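Local coordinates for protein glutathione S-transferase (Acinetobacter baumannii, PDB 4MP4) that probably conjugates glutathione to electrophilic substrates, as expected of a dimeric enzyme with the glutathione S-transferase fold, at residues 119-124 with 174-179; 105-110 with 142-147; 169-174 with 190-195; 24-29 with 199-204; 10-15 with 37-42. All coordinates share one frame; numbering follows the deposited sequence.

Contacts 1, 2 and 3 lie within the helical C-terminal part and are largely buried; contacts 1 and 3 share helix 165-178 and the residue L174, and contact 2 touches both through L144. Their chemistry differs: contacts 2 and 3 are apolar packing of helix on helix, whereas contact 1 buries an arginine that grips a backbone carbonyl where a helix ends. Contact 4 joins the two domains, with F25 against W204, and meets contact 5 where F25 packs on L10. Contact 5, partly exposed and about 26 Å from contact 2 between centres, is the strand pairing of the thioredoxin-like domain and is held mainly by backbone hydrogen bonds.

Contact 1. Residues 119-124 with 174-179; sequences RPTDVI and LQRLIQ
R176 reaches from helix 165-178 to the backbone of R119, the residue at which the preceding helix 113-118 gives way to a turn. Its NE donates to R119 O at 2.8 Å with an N-H...O angle of 156°, and the carbonyl lies near the guanidinium plane. NH2 adds a weak bond to the same oxygen and another weak one to R116 O, so the cation serves carbonyls left at the end of a helix. Arginine suits the place because its long chain can bring several N-H groups to such oxygens: the chain runs extended to CD, then bends at chi3 (97°) to bring NE onto R119 O. T121 CG2 lies over one face of the guanidinium, toward its rim, 3.9 Å above the plane, while T121 OG1 is satisfied by L17 O. R119 NE forms a salt bridge with D182 and its NH2 donates to T131 O. Farther along, V123 CG2 rests 3.3 Å from R176 O, and I124 CD1 packs 3.8 Å from Q175 CB. At the solvent edge Q179 NE2 donates to Q175 OE1 at 2.8 Å, and a water lies 2.8 Å from I124 O and 2.9 Å from Q179 OE1, close enough to link the two. A buried arginine on the flank of helix 165-178 that ties down the turn after helix 113-118 is, here, part of the all-helical C-terminal domain of the glutathione transferase fold.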
# COMPACT_ATOMS: atom_id res chain seq x y z
N ARG A 119 15.05 1.14 12.23
CA ARG A 119 14.44 1.81 13.37
C ARG A 119 13.03 1.27 13.56
O ARG A 119 12.05 1.97 13.28
CB ARG A 119 14.39 3.33 13.16
CG ARG A 119 15.77 4.02 13.05
CD ARG A 119 16.47 4.05 14.40
NE ARG A 119 17.71 4.81 14.39
CZ ARG A 119 18.92 4.26 14.30
NH1 ARG A 119 19.06 2.94 14.21
NH2 ARG A 119 20.00 5.03 14.30
N PRO A 120 12.94 0.02 14.04
CA PRO A 120 11.62 -0.60 14.23
C PRO A 120 10.88 0.09 15.37
O PRO A 120 11.53 0.83 16.12
CB PRO A 120 11.95 -2.06 14.57
CG PRO A 120 13.33 -2.00 15.16
CD PRO A 120 14.04 -0.88 14.43
N THR A 121 9.58 -0.12 15.51
CA THR A 121 8.82 0.59 16.55
C THR A 121 9.28 0.29 17.99
O THR A 121 8.93 1.00 18.92
CB THR A 121 7.34 0.31 16.45
OG1 THR A 121 7.13 -1.10 16.50
CG2 THR A 121 6.79 0.88 15.15
N ASP A 122 10.07 -0.76 18.15
CA ASP A 122 10.78 -1.07 19.39
C ASP A 122 11.53 0.16 19.93
O ASP A 122 11.59 0.37 21.14
CB ASP A 122 11.79 -2.22 19.14
CG ASP A 122 11.14 -3.43 18.51
OD1 ASP A 122 10.76 -3.39 17.32
OD2 ASP A 122 11.00 -4.45 19.22
N VAL A 123 12.11 0.96 19.03
CA VAL A 123 12.85 2.14 19.46
C VAL A 123 11.95 3.23 20.05
O VAL A 123 12.38 3.98 20.95
CB VAL A 123 13.77 2.71 18.34
CG1 VAL A 123 14.53 1.57 17.67
CG2 VAL A 123 12.98 3.50 17.31
N ILE A 124 10.70 3.29 19.60
CA ILE A 124 9.71 4.22 20.15
C ILE A 124 9.17 3.75 21.50
O ILE A 124 8.98 4.55 22.41
CB ILE A 124 8.51 4.42 19.18
CG1 ILE A 124 8.97 4.98 17.83
CG2 ILE A 124 7.41 5.28 19.81
CD1 ILE A 124 7.90 4.93 16.76
N LEU A 174 8.26 9.68 11.99
CA LEU A 174 9.27 10.60 12.51
C LEU A 174 9.77 10.18 13.90
O LEU A 174 10.94 10.35 14.23
CB LEU A 174 8.74 12.04 12.53
CG LEU A 174 8.59 12.76 11.19
CD1 LEU A 174 7.73 14.00 11.34
CD2 LEU A 174 9.95 13.13 10.66
N GLN A 175 8.86 9.60 14.69
CA GLN A 175 9.16 9.18 16.05
C GLN A 175 10.19 8.06 16.08
O GLN A 175 10.94 7.93 17.05
CB GLN A 175 7.88 8.77 16.79
CG GLN A 175 7.10 9.96 17.40
CD GLN A 175 7.78 10.55 18.64
OE1 GLN A 175 8.97 10.87 18.62
NE2 GLN A 175 7.03 10.70 19.72
N ARG A 176 10.24 7.27 15.01
CA ARG A 176 11.24 6.21 14.87
C ARG A 176 12.62 6.82 14.96
O ARG A 176 13.56 6.22 15.47
CB ARG A 176 11.09 5.47 13.53
CG ARG A 176 9.72 4.86 13.32
CD ARG A 176 9.54 4.29 11.91
NE ARG A 176 9.79 2.86 11.97
CZ ARG A 176 8.90 1.92 11.74
NH1 ARG A 176 7.68 2.24 11.36
NH2 ARG A 176 9.25 0.65 11.86
N LEU A 177 12.74 8.05 14.48
CA LEU A 177 14.02 8.75 14.47
C LEU A 177 14.21 9.54 15.76
O LEU A 177 15.26 9.48 16.40
CB LEU A 177 14.06 9.68 13.27
CG LEU A 177 14.26 9.00 11.92
CD1 LEU A 177 13.98 9.99 10.80
CD2 LEU A 177 15.69 8.47 11.84
N ILE A 178 13.18 10.29 16.13
CA ILE A 178 13.25 11.16 17.29
C ILE A 178 13.53 10.38 18.57
O ILE A 178 14.46 10.70 19.32
CB ILE A 178 11.95 11.97 17.43
CG1 ILE A 178 11.80 12.91 16.22
CG2 ILE A 178 11.94 12.74 18.73
CD1 ILE A 178 10.39 13.38 15.96
N GLN A 179 12.74 9.33 18.80
CA GLN A 179 12.83 8.59 20.05
C GLN A 179 14.11 7.79 20.15
O GLN A 179 14.51 7.39 21.25
CB GLN A 179 11.61 7.68 20.21
CG GLN A 179 10.32 8.46 20.28
CD GLN A 179 10.38 9.44 21.43
OE1 GLN A 179 10.92 9.12 22.47
NE2 GLN A 179 9.86 10.65 21.23
O HOH W 1 13.40 4.83 23.19
O HOH W 2 10.66 6.41 23.59

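Contact 2. Residues 105-110 with 142-147; sequences QAWLRS and EKLFFV
W107 projects from helix 95-110 toward helix 135-151 in the glutathione transferase C-terminal bundle; segments 105-110 and 142-147 run nearly antiparallel (168°), their axes no closer than 12.5 Å. That is too far for small residues to meet, and a large indole suits the distance. With CG anti to the backbone N (chi1 172°), the ring reaches straight across, and its six-membered end fits into the hollow between L144 and V147. V147 comes from the opposite direction and sets its two methyls against the six-membered ring, neither over its face nor at its edge: CG1 lies 3.8 Å from W107 CZ3 and CG2 3.9 Å from W107 CZ2. L144 closes another side, its CD1 4.1 Å from W107 CH2, and the same methyl meets L108 CD2 at 4.3 Å. K143 crosses the indole obliquely and brings its CE and NZ to the edge at NE1, where the D111 carboxylate forms a salt bridge with K143 NZ and accepts a hydrogen bond from the indole N-H. K143 NZ lies in the ring plane, 3.7 Å from W107 NE1.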
# COMPACT_ATOMS: atom_id res chain seq x y z
N GLN A 105 0.43 8.26 2.53
CA GLN A 105 0.13 6.98 3.19
C GLN A 105 0.73 5.75 2.46
O GLN A 105 1.27 4.85 3.11
CB GLN A 105 -1.38 6.81 3.33
CG GLN A 105 -1.79 5.61 4.14
CD GLN A 105 -3.30 5.53 4.30
OE1 GLN A 105 -4.02 5.22 3.35
NE2 GLN A 105 -3.78 5.80 5.50
N ALA A 106 0.62 5.70 1.14
CA ALA A 106 1.12 4.55 0.42
C ALA A 106 2.64 4.53 0.50
O ALA A 106 3.27 3.48 0.71
CB ALA A 106 0.63 4.55 -1.02
N TRP A 107 3.20 5.72 0.39
CA TRP A 107 4.63 5.93 0.40
C TRP A 107 5.26 5.56 1.75
O TRP A 107 6.27 4.84 1.79
CB TRP A 107 4.89 7.39 0.04
CG TRP A 107 6.29 7.77 0.18
CD1 TRP A 107 7.36 7.33 -0.56
CD2 TRP A 107 6.82 8.69 1.14
NE1 TRP A 107 8.52 7.94 -0.12
CE2 TRP A 107 8.21 8.76 0.92
CE3 TRP A 107 6.25 9.44 2.16
CZ2 TRP A 107 9.03 9.58 1.69
CZ3 TRP A 107 7.06 10.24 2.93
CH2 TRP A 107 8.44 10.30 2.69
N LEU A 108 4.66 6.02 2.84
CA LEU A 108 5.07 5.61 4.19
C LEU A 108 5.01 4.10 4.38
O LEU A 108 5.87 3.53 5.05
CB LEU A 108 4.19 6.27 5.27
CG LEU A 108 4.26 7.79 5.39
CD1 LEU A 108 3.16 8.31 6.31
CD2 LEU A 108 5.66 8.20 5.86
N ARG A 109 3.98 3.46 3.83
CA ARG A 109 3.81 2.00 3.99
C ARG A 109 4.88 1.19 3.26
O ARG A 109 5.37 0.21 3.80
CB ARG A 109 2.43 1.55 3.50
CG ARG A 109 2.25 0.03 3.39
CD ARG A 109 2.04 -0.60 4.75
NE ARG A 109 2.09 -2.06 4.75
CZ ARG A 109 3.20 -2.79 4.93
NH1 ARG A 109 4.39 -2.20 5.09
NH2 ARG A 109 3.13 -4.11 4.94
N SER A 110 5.25 1.62 2.05
CA SER A 110 6.05 0.81 1.15
C SER A 110 7.46 1.28 0.85
O SER A 110 8.34 0.47 0.54
CB SER A 110 5.31 0.64 -0.18
OG SER A 110 4.19 -0.20 -0.00
N GLU A 142 16.46 11.32 5.15
CA GLU A 142 16.51 12.61 4.45
C GLU A 142 15.34 12.80 3.50
O GLU A 142 14.80 13.91 3.36
CB GLU A 142 17.84 12.75 3.69
CG GLU A 142 18.98 13.23 4.56
CD GLU A 142 18.73 14.62 5.14
OE1 GLU A 142 17.96 15.40 4.53
OE2 GLU A 142 19.31 14.92 6.21
N LYS A 143 14.97 11.72 2.82
CA LYS A 143 13.85 11.73 1.91
C LYS A 143 12.55 12.00 2.69
O LYS A 143 11.70 12.75 2.23
CB LYS A 143 13.79 10.42 1.16
CG LYS A 143 12.93 10.46 -0.07
CD LYS A 143 13.11 9.17 -0.84
CE LYS A 143 11.93 8.91 -1.77
NZ LYS A 143 11.74 7.44 -1.94
N LEU A 144 12.44 11.41 3.87
CA LEU A 144 11.34 11.66 4.78
C LEU A 144 11.31 13.13 5.21
O LEU A 144 10.26 13.76 5.20
CB LEU A 144 11.45 10.75 6.03
CG LEU A 144 10.45 11.00 7.16
CD1 LEU A 144 9.02 10.71 6.69
CD2 LEU A 144 10.77 10.19 8.42
N PHE A 145 12.47 13.66 5.60
CA PHE A 145 12.54 15.06 6.03
C PHE A 145 12.18 15.99 4.87
O PHE A 145 11.48 16.99 5.06
CB PHE A 145 13.95 15.43 6.51
CG PHE A 145 14.42 14.65 7.72
CD1 PHE A 145 13.52 14.15 8.64
CD2 PHE A 145 15.79 14.45 7.93
CE1 PHE A 145 13.96 13.44 9.75
CE2 PHE A 145 16.24 13.75 9.03
CZ PHE A 145 15.33 13.25 9.95
N PHE A 146 12.67 15.66 3.68
CA PHE A 146 12.40 16.48 2.51
C PHE A 146 10.90 16.60 2.27
O PHE A 146 10.35 17.70 2.23
CB PHE A 146 13.10 15.92 1.26
CG PHE A 146 12.75 16.65 -0.01
CD1 PHE A 146 13.46 17.78 -0.40
CD2 PHE A 146 11.70 16.21 -0.81
CE1 PHE A 146 13.14 18.45 -1.57
CE2 PHE A 146 11.37 16.88 -1.99
CZ PHE A 146 12.09 18.00 -2.36
N VAL A 147 10.24 15.45 2.17
CA VAL A 147 8.80 15.37 1.93
C VAL A 147 7.95 16.02 3.03
O VAL A 147 7.01 16.76 2.74
CB VAL A 147 8.35 13.91 1.72
CG1 VAL A 147 6.83 13.82 1.54
CG2 VAL A 147 9.08 13.30 0.52

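Contact 3. Residues 169-174 with 190-195; sequences ELALML and NYALQQ
Helices 169-174 and 190-195 cross at -117° with their axes 8.8 Å apart, and the backbones come closest at A171 and A192, whose CA atoms are 4.6 Å apart. Alanine suits this point on both helices because its small side chain permits so close a backbone approach. A171 CB faces Q195 CB at 3.5 Å, the tightest approach of this small residue, and A192 CB lies 4.2 Å from L174 CB. Around the alanines the larger residues fill the sides. Y191 sends its ring toward helix 165-178, CG anti to the backbone N (chi1 171°), and lays it against L170 and L174, which cross it at about a right angle. L170 CD2 comes to 3.5 Å from Y191 CE2, neither over the face nor at the edge, while L174 CD1 meets the ring edge at Y191 CD2, 4.0 Å away. Q195 CG, from the same helix, lies over one ring face toward its rim, 3.6 Å above the plane. The phenol OH is not left without a partner in this apolar setting: it hydrogen-bonds to D167 OD1, near the start of helix 165-178. L170 also touches L144 and A148 of helix 135-151, which places the joint in the interior. Close helix crossing over paired alanines, flanked by leucine and tyrosine, is here part of the core of the helical C-terminal domain in the glutathione transferase fold.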
# COMPACT_ATOMS: atom_id res chain seq x y z
N GLU A 169 0.24 8.89 11.02
CA GLU A 169 1.15 7.96 10.35
C GLU A 169 2.54 8.59 10.16
O GLU A 169 3.56 7.92 10.33
CB GLU A 169 0.59 7.51 9.00
CG GLU A 169 -0.73 6.76 9.07
CD GLU A 169 -1.42 6.64 7.70
OE1 GLU A 169 -1.01 7.34 6.76
OE2 GLU A 169 -2.38 5.85 7.55
N LEU A 170 2.56 9.88 9.81
CA LEU A 170 3.81 10.59 9.60
C LEU A 170 4.54 10.79 10.92
O LEU A 170 5.74 10.55 11.01
CB LEU A 170 3.56 11.95 8.93
CG LEU A 170 4.80 12.82 8.65
CD1 LEU A 170 5.75 12.16 7.64
CD2 LEU A 170 4.39 14.20 8.15
N ALA A 171 3.80 11.22 11.94
CA ALA A 171 4.39 11.38 13.27
C ALA A 171 5.06 10.10 13.76
O ALA A 171 6.17 10.15 14.27
CB ALA A 171 3.35 11.86 14.28
N LEU A 172 4.38 8.96 13.60
CA LEU A 172 4.96 7.71 14.07
C LEU A 172 6.27 7.45 13.32
O LEU A 172 7.27 7.06 13.93
CB LEU A 172 3.99 6.53 13.93
CG LEU A 172 4.60 5.19 14.38
CD1 LEU A 172 3.53 4.28 15.01
CD2 LEU A 172 5.39 4.45 13.22
N MET A 173 6.26 7.70 12.02
CA MET A 173 7.46 7.54 11.19
C MET A 173 8.57 8.42 11.71
O MET A 173 9.70 7.95 11.86
CB MET A 173 7.16 7.88 9.73
CG MET A 173 8.27 7.47 8.78
SD MET A 173 8.65 5.69 8.74
CE MET A 173 7.43 5.05 7.61
N LEU A 174 8.26 9.68 11.99
CA LEU A 174 9.27 10.60 12.51
C LEU A 174 9.77 10.18 13.90
O LEU A 174 10.94 10.35 14.23
CB LEU A 174 8.74 12.04 12.53
CG LEU A 174 8.59 12.76 11.19
CD1 LEU A 174 7.73 14.00 11.34
CD2 LEU A 174 9.95 13.13 10.66
N ASN A 190 8.59 19.41 16.79
CA ASN A 190 7.38 20.12 17.22
C ASN A 190 6.11 19.52 16.60
O ASN A 190 5.14 19.27 17.31
CB ASN A 190 7.49 21.62 16.91
CG ASN A 190 8.47 22.33 17.83
OD1 ASN A 190 8.72 21.89 18.96
ND2 ASN A 190 9.03 23.43 17.35
N TYR A 191 6.14 19.30 15.28
CA TYR A 191 5.03 18.66 14.58
C TYR A 191 4.72 17.28 15.15
O TYR A 191 3.58 16.97 15.49
CB TYR A 191 5.33 18.50 13.08
CG TYR A 191 4.29 17.66 12.36
CD1 TYR A 191 3.02 18.17 12.09
CD2 TYR A 191 4.57 16.36 11.96
CE1 TYR A 191 2.07 17.41 11.45
CE2 TYR A 191 3.63 15.59 11.30
CZ TYR A 191 2.37 16.12 11.05
OH TYR A 191 1.41 15.36 10.41
N ALA A 192 5.76 16.46 15.24
CA ALA A 192 5.58 15.09 15.71
C ALA A 192 5.08 15.05 17.16
O ALA A 192 4.17 14.30 17.47
CB ALA A 192 6.87 14.32 15.56
N LEU A 193 5.67 15.86 18.04
CA LEU A 193 5.30 15.85 19.45
C LEU A 193 3.84 16.23 19.63
O LEU A 193 3.10 15.62 20.39
CB LEU A 193 6.18 16.79 20.29
CG LEU A 193 5.56 17.21 21.64
CD1 LEU A 193 5.47 16.05 22.66
CD2 LEU A 193 6.26 18.43 22.26
N GLN A 194 3.44 17.27 18.91
CA GLN A 194 2.06 17.70 18.96
C GLN A 194 1.14 16.61 18.45
O GLN A 194 0.09 16.34 19.04
CB GLN A 194 1.88 18.99 18.17
CG GLN A 194 0.43 19.31 17.91
CD GLN A 194 0.22 20.66 17.27
OE1 GLN A 194 -0.91 21.02 16.94
NE2 GLN A 194 1.29 21.43 17.10
N GLN A 195 1.52 15.96 17.35
CA GLN A 195 0.70 14.88 16.84
C GLN A 195 0.55 13.75 17.86
O GLN A 195 -0.50 13.13 17.96
CB GLN A 195 1.24 14.35 15.50
CG GLN A 195 1.13 15.39 14.37
CD GLN A 195 -0.27 16.00 14.26
OE1 GLN A 195 -1.27 15.32 14.49
NE2 GLN A 195 -0.35 17.29 13.92

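Contact 4. Residues 24-29 with 199-204; sequences VFVGLH and PSVQKW
F25 and W204 meet obliquely, their rings inclined at 58° with centroids 4.9 Å apart, so the pair is neither stacked nor edge-to-face. F25 CG sits 3.3 Å from W204 CE3, and that indole corner lies over one face of the phenyl ring, toward its rim. The opposite face is covered by H29 of the same helix, whose CD2 rests above it, so the phenylalanine is held between imidazole and indole. CG anti to the backbone N in both residues (chi1 172° in F25) lets each ring reach across the helix crossing. The phenyl edge points at the backbone of the other helix: F25 CE1 is 3.5 Å from S200 O, in the ring plane. A flat aromatic residue suits the slot, offering broad faces to its neighbours and a thin edge to the backbone. K203 CE lies 3.3 Å from H29 CE1, its chain crossing the imidazole at about a right angle. V26 is a shorter bump, CG1 to S200 OG 3.5 Å and CG2 to V201 CG2 4.2 Å, matching a small serine whose hydroxyl hydrogen-bonds to E30. Helix 19-30 of the thioredoxin-like domain thus lies against the start of helix 199-215, the last helix of the chain, the segments crossing at 129°; V24 and F25 rest on L10 of strand 8-13, and W204 reaches T12 of that strand and, edge-to-face, F22 of helix 19-30.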
# COMPACT_ATOMS: atom_id res chain seq x y z
N VAL A 24 -5.13 1.92 12.63
CA VAL A 24 -6.55 1.57 12.62
C VAL A 24 -7.26 1.89 13.95
O VAL A 24 -8.39 2.38 13.96
CB VAL A 24 -6.77 0.09 12.26
CG1 VAL A 24 -8.24 -0.28 12.33
CG2 VAL A 24 -6.20 -0.20 10.87
N PHE A 25 -6.58 1.61 15.06
CA PHE A 25 -7.08 1.97 16.39
C PHE A 25 -7.37 3.46 16.43
O PHE A 25 -8.44 3.88 16.93
CB PHE A 25 -6.05 1.61 17.45
CG PHE A 25 -6.38 2.11 18.84
CD1 PHE A 25 -5.98 3.37 19.27
CD2 PHE A 25 -7.02 1.28 19.75
CE1 PHE A 25 -6.27 3.82 20.55
CE2 PHE A 25 -7.30 1.71 21.04
CZ PHE A 25 -6.92 2.99 21.44
N VAL A 26 -6.43 4.25 15.91
CA VAL A 26 -6.58 5.71 15.89
C VAL A 26 -7.79 6.10 15.04
O VAL A 26 -8.63 6.90 15.46
CB VAL A 26 -5.30 6.46 15.43
CG1 VAL A 26 -5.60 7.95 15.19
CG2 VAL A 26 -4.16 6.28 16.44
N GLY A 27 -7.90 5.48 13.86
CA GLY A 27 -9.02 5.71 12.97
C GLY A 27 -10.38 5.43 13.59
O GLY A 27 -11.31 6.21 13.45
N LEU A 28 -10.50 4.30 14.28
CA LEU A 28 -11.74 3.94 14.95
C LEU A 28 -12.12 4.98 16.01
O LEU A 28 -13.24 5.45 16.03
CB LEU A 28 -11.65 2.55 15.56
CG LEU A 28 -11.56 1.38 14.56
CD1 LEU A 28 -10.93 0.14 15.22
CD2 LEU A 28 -12.95 1.05 14.03
N HIS A 29 -11.17 5.33 16.88
CA HIS A 29 -11.43 6.31 17.92
C HIS A 29 -11.80 7.70 17.41
O HIS A 29 -12.70 8.33 17.94
CB HIS A 29 -10.25 6.39 18.90
CG HIS A 29 -10.30 5.35 19.97
ND1 HIS A 29 -11.12 5.46 21.07
CD2 HIS A 29 -9.65 4.17 20.10
CE1 HIS A 29 -10.97 4.39 21.84
NE2 HIS A 29 -10.08 3.60 21.27
N PRO A 199 -5.39 13.01 21.50
CA PRO A 199 -6.04 12.09 22.44
C PRO A 199 -6.17 10.64 21.96
O PRO A 199 -5.95 9.73 22.77
CB PRO A 199 -7.43 12.72 22.65
CG PRO A 199 -7.19 14.17 22.46
CD PRO A 199 -6.14 14.27 21.38
N SER A 200 -6.52 10.44 20.70
CA SER A 200 -6.66 9.09 20.16
C SER A 200 -5.32 8.36 20.24
O SER A 200 -5.28 7.15 20.48
CB SER A 200 -7.09 9.15 18.69
OG SER A 200 -6.19 9.94 17.95
N VAL A 201 -4.24 9.10 20.04
CA VAL A 201 -2.91 8.54 20.08
C VAL A 201 -2.56 8.26 21.54
O VAL A 201 -2.10 7.19 21.91
CB VAL A 201 -1.87 9.49 19.41
CG1 VAL A 201 -0.43 8.99 19.63
CG2 VAL A 201 -2.18 9.63 17.92
N GLN A 202 -2.82 9.24 22.38
CA GLN A 202 -2.61 9.12 23.81
C GLN A 202 -3.35 7.88 24.34
O GLN A 202 -2.84 7.17 25.20
CB GLN A 202 -3.09 10.42 24.46
CG GLN A 202 -2.27 10.96 25.63
CD GLN A 202 -0.77 11.04 25.38
OE1 GLN A 202 0.00 10.67 26.26
NE2 GLN A 202 -0.36 11.53 24.21
N LYS A 203 -4.52 7.58 23.78
CA LYS A 203 -5.30 6.41 24.23
C LYS A 203 -4.63 5.08 23.85
O LYS A 203 -4.69 4.12 24.62
CB LYS A 203 -6.76 6.47 23.74
CG LYS A 203 -7.66 7.32 24.64
CD LYS A 203 -8.99 7.72 23.99
CE LYS A 203 -10.06 6.63 24.07
NZ LYS A 203 -10.41 6.21 25.48
N TRP A 204 -4.00 5.04 22.68
CA TRP A 204 -3.13 3.93 22.29
C TRP A 204 -2.00 3.71 23.30
O TRP A 204 -1.81 2.60 23.80
CB TRP A 204 -2.54 4.15 20.89
CG TRP A 204 -1.69 3.00 20.35
CD1 TRP A 204 -0.33 2.99 20.18
CD2 TRP A 204 -2.15 1.71 19.91
NE1 TRP A 204 0.07 1.79 19.65
CE2 TRP A 204 -1.02 0.98 19.48
CE3 TRP A 204 -3.42 1.11 19.84
CZ2 TRP A 204 -1.11 -0.33 18.99
CZ3 TRP A 204 -3.51 -0.20 19.36
CH2 TRP A 204 -2.35 -0.90 18.93

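Contact 5. Residues 10-15 with 37-42; sequences LYTDSQ and IAAIDL
Y11 starts the side-chain packing from CB, which lies 3.8 Å from I40 CD1 on the neighbouring strand. Its CG is 4.2 Å from the same methyl, and CD2 comes closer, 3.7 Å, while also reaching A38 CB. With CG beside the backbone N (chi1 -61°) the ring approaches A38 and I40 obliquely, and its OH makes a weak hydrogen bond to E65 on strand 63-66. Alanine at 38 is small enough to stand beside the ring, and the tip methyl CD1 of I40 meets it from the other strand. Beneath these side chains strands 8-13 and 36-40 run parallel, the two strands of a beta-alpha-beta unit whose crossover is helix 19-30, as in the thioredoxin-like domain of glutathione transferases. Backbone bonds join them: A38 N to L10 O, T12 N to A38 O and I40 N to T12 O, each 2.9 Å, and a weaker one from S14 N to I40 O where the strand pairing runs out into loop. The other sheet face carries L10, T12, I37 and A39. There L10 and I37 lie side by side, pointing the same way, with L10 CD2 3.8 Å from I37 CD1, apolar side chains that suit a face covered by helices 19-30 and 199-215. D13 turns its carboxylate to the next turn of the chain, accepting hydrogen bonds from L17 N and S18 N.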
# COMPACT_ATOMS: atom_id res chain seq x y z
N LEU A 10 -10.90 -5.37 16.76
CA LEU A 10 -9.57 -5.11 16.22
C LEU A 10 -8.53 -6.06 16.78
O LEU A 10 -8.39 -6.18 17.99
CB LEU A 10 -9.15 -3.65 16.51
CG LEU A 10 -7.71 -3.26 16.13
CD1 LEU A 10 -7.44 -3.39 14.61
CD2 LEU A 10 -7.40 -1.87 16.59
N TYR A 11 -7.79 -6.75 15.91
CA TYR A 11 -6.73 -7.65 16.38
C TYR A 11 -5.35 -7.01 16.20
O TYR A 11 -4.96 -6.63 15.10
CB TYR A 11 -6.80 -9.02 15.69
CG TYR A 11 -8.09 -9.76 15.95
CD1 TYR A 11 -9.29 -9.29 15.41
CD2 TYR A 11 -8.13 -10.91 16.73
CE1 TYR A 11 -10.48 -9.94 15.65
CE2 TYR A 11 -9.32 -11.56 16.98
CZ TYR A 11 -10.49 -11.07 16.44
OH TYR A 11 -11.70 -11.71 16.65
N THR A 12 -4.62 -6.90 17.30
CA THR A 12 -3.26 -6.37 17.27
C THR A 12 -2.23 -7.43 17.65
O THR A 12 -2.60 -8.50 18.13
CB THR A 12 -3.12 -5.18 18.24
OG1 THR A 12 -1.81 -4.61 18.09
CG2 THR A 12 -3.29 -5.65 19.66
N ASP A 13 -0.95 -7.15 17.44
CA ASP A 13 0.09 -8.01 17.97
C ASP A 13 0.11 -7.85 19.49
O ASP A 13 -0.22 -6.79 20.00
CB ASP A 13 1.45 -7.67 17.39
CG ASP A 13 1.88 -6.23 17.69
OD1 ASP A 13 1.13 -5.29 17.34
OD2 ASP A 13 2.97 -6.05 18.26
N SER A 14 0.49 -8.90 20.21
CA SER A 14 0.38 -8.90 21.67
C SER A 14 1.26 -7.84 22.35
O SER A 14 1.01 -7.44 23.48
CB SER A 14 0.74 -10.28 22.22
OG SER A 14 2.13 -10.53 22.09
N GLN A 15 2.31 -7.39 21.67
CA GLN A 15 3.17 -6.39 22.26
C GLN A 15 2.83 -4.98 21.82
O GLN A 15 3.51 -4.04 22.19
CB GLN A 15 4.63 -6.69 21.96
CG GLN A 15 5.33 -7.61 22.94
CD GLN A 15 6.69 -8.02 22.43
OE1 GLN A 15 7.72 -7.56 22.93
NE2 GLN A 15 6.70 -8.86 21.40
N ILE A 37 -11.03 -4.83 21.35
CA ILE A 37 -9.66 -5.11 20.95
C ILE A 37 -9.22 -6.48 21.46
O ILE A 37 -9.59 -6.91 22.55
CB ILE A 37 -8.71 -4.01 21.49
CG1 ILE A 37 -7.34 -4.09 20.82
CG2 ILE A 37 -8.56 -4.09 22.99
CD1 ILE A 37 -6.89 -2.77 20.23
N ALA A 38 -8.41 -7.18 20.66
CA ALA A 38 -7.81 -8.44 21.11
C ALA A 38 -6.39 -8.58 20.57
O ALA A 38 -5.99 -7.87 19.64
CB ALA A 38 -8.68 -9.63 20.69
N ALA A 39 -5.62 -9.50 21.15
CA ALA A 39 -4.22 -9.66 20.76
C ALA A 39 -3.87 -11.07 20.28
O ALA A 39 -4.39 -12.06 20.79
CB ALA A 39 -3.31 -9.27 21.91
N ILE A 40 -2.96 -11.12 19.30
CA ILE A 40 -2.36 -12.35 18.78
C ILE A 40 -0.83 -12.33 18.86
O ILE A 40 -0.19 -11.32 18.57
CB ILE A 40 -2.75 -12.54 17.34
CG1 ILE A 40 -4.27 -12.53 17.21
CG2 ILE A 40 -2.16 -13.83 16.81
CD1 ILE A 40 -4.74 -12.21 15.83
N ASP A 41 -0.23 -13.45 19.28
CA ASP A 41 1.23 -13.59 19.30
C ASP A 41 1.73 -14.08 17.96
O ASP A 41 0.95 -14.62 17.16
CB ASP A 41 1.69 -14.55 20.38
CG ASP A 41 1.66 -13.94 21.74
OD1 ASP A 41 0.61 -13.37 22.10
OD2 ASP A 41 2.67 -14.03 22.46
N LEU A 42 3.03 -13.93 17.74
CA LEU A 42 3.62 -14.22 16.44
C LEU A 42 4.42 -15.52 16.43
O LEU A 42 3.93 -16.57 15.98
CB LEU A 42 4.50 -13.04 16.00
CG LEU A 42 3.92 -11.65 16.35
CD1 LEU A 42 4.92 -10.54 16.07
CD2 LEU A 42 2.59 -11.37 15.63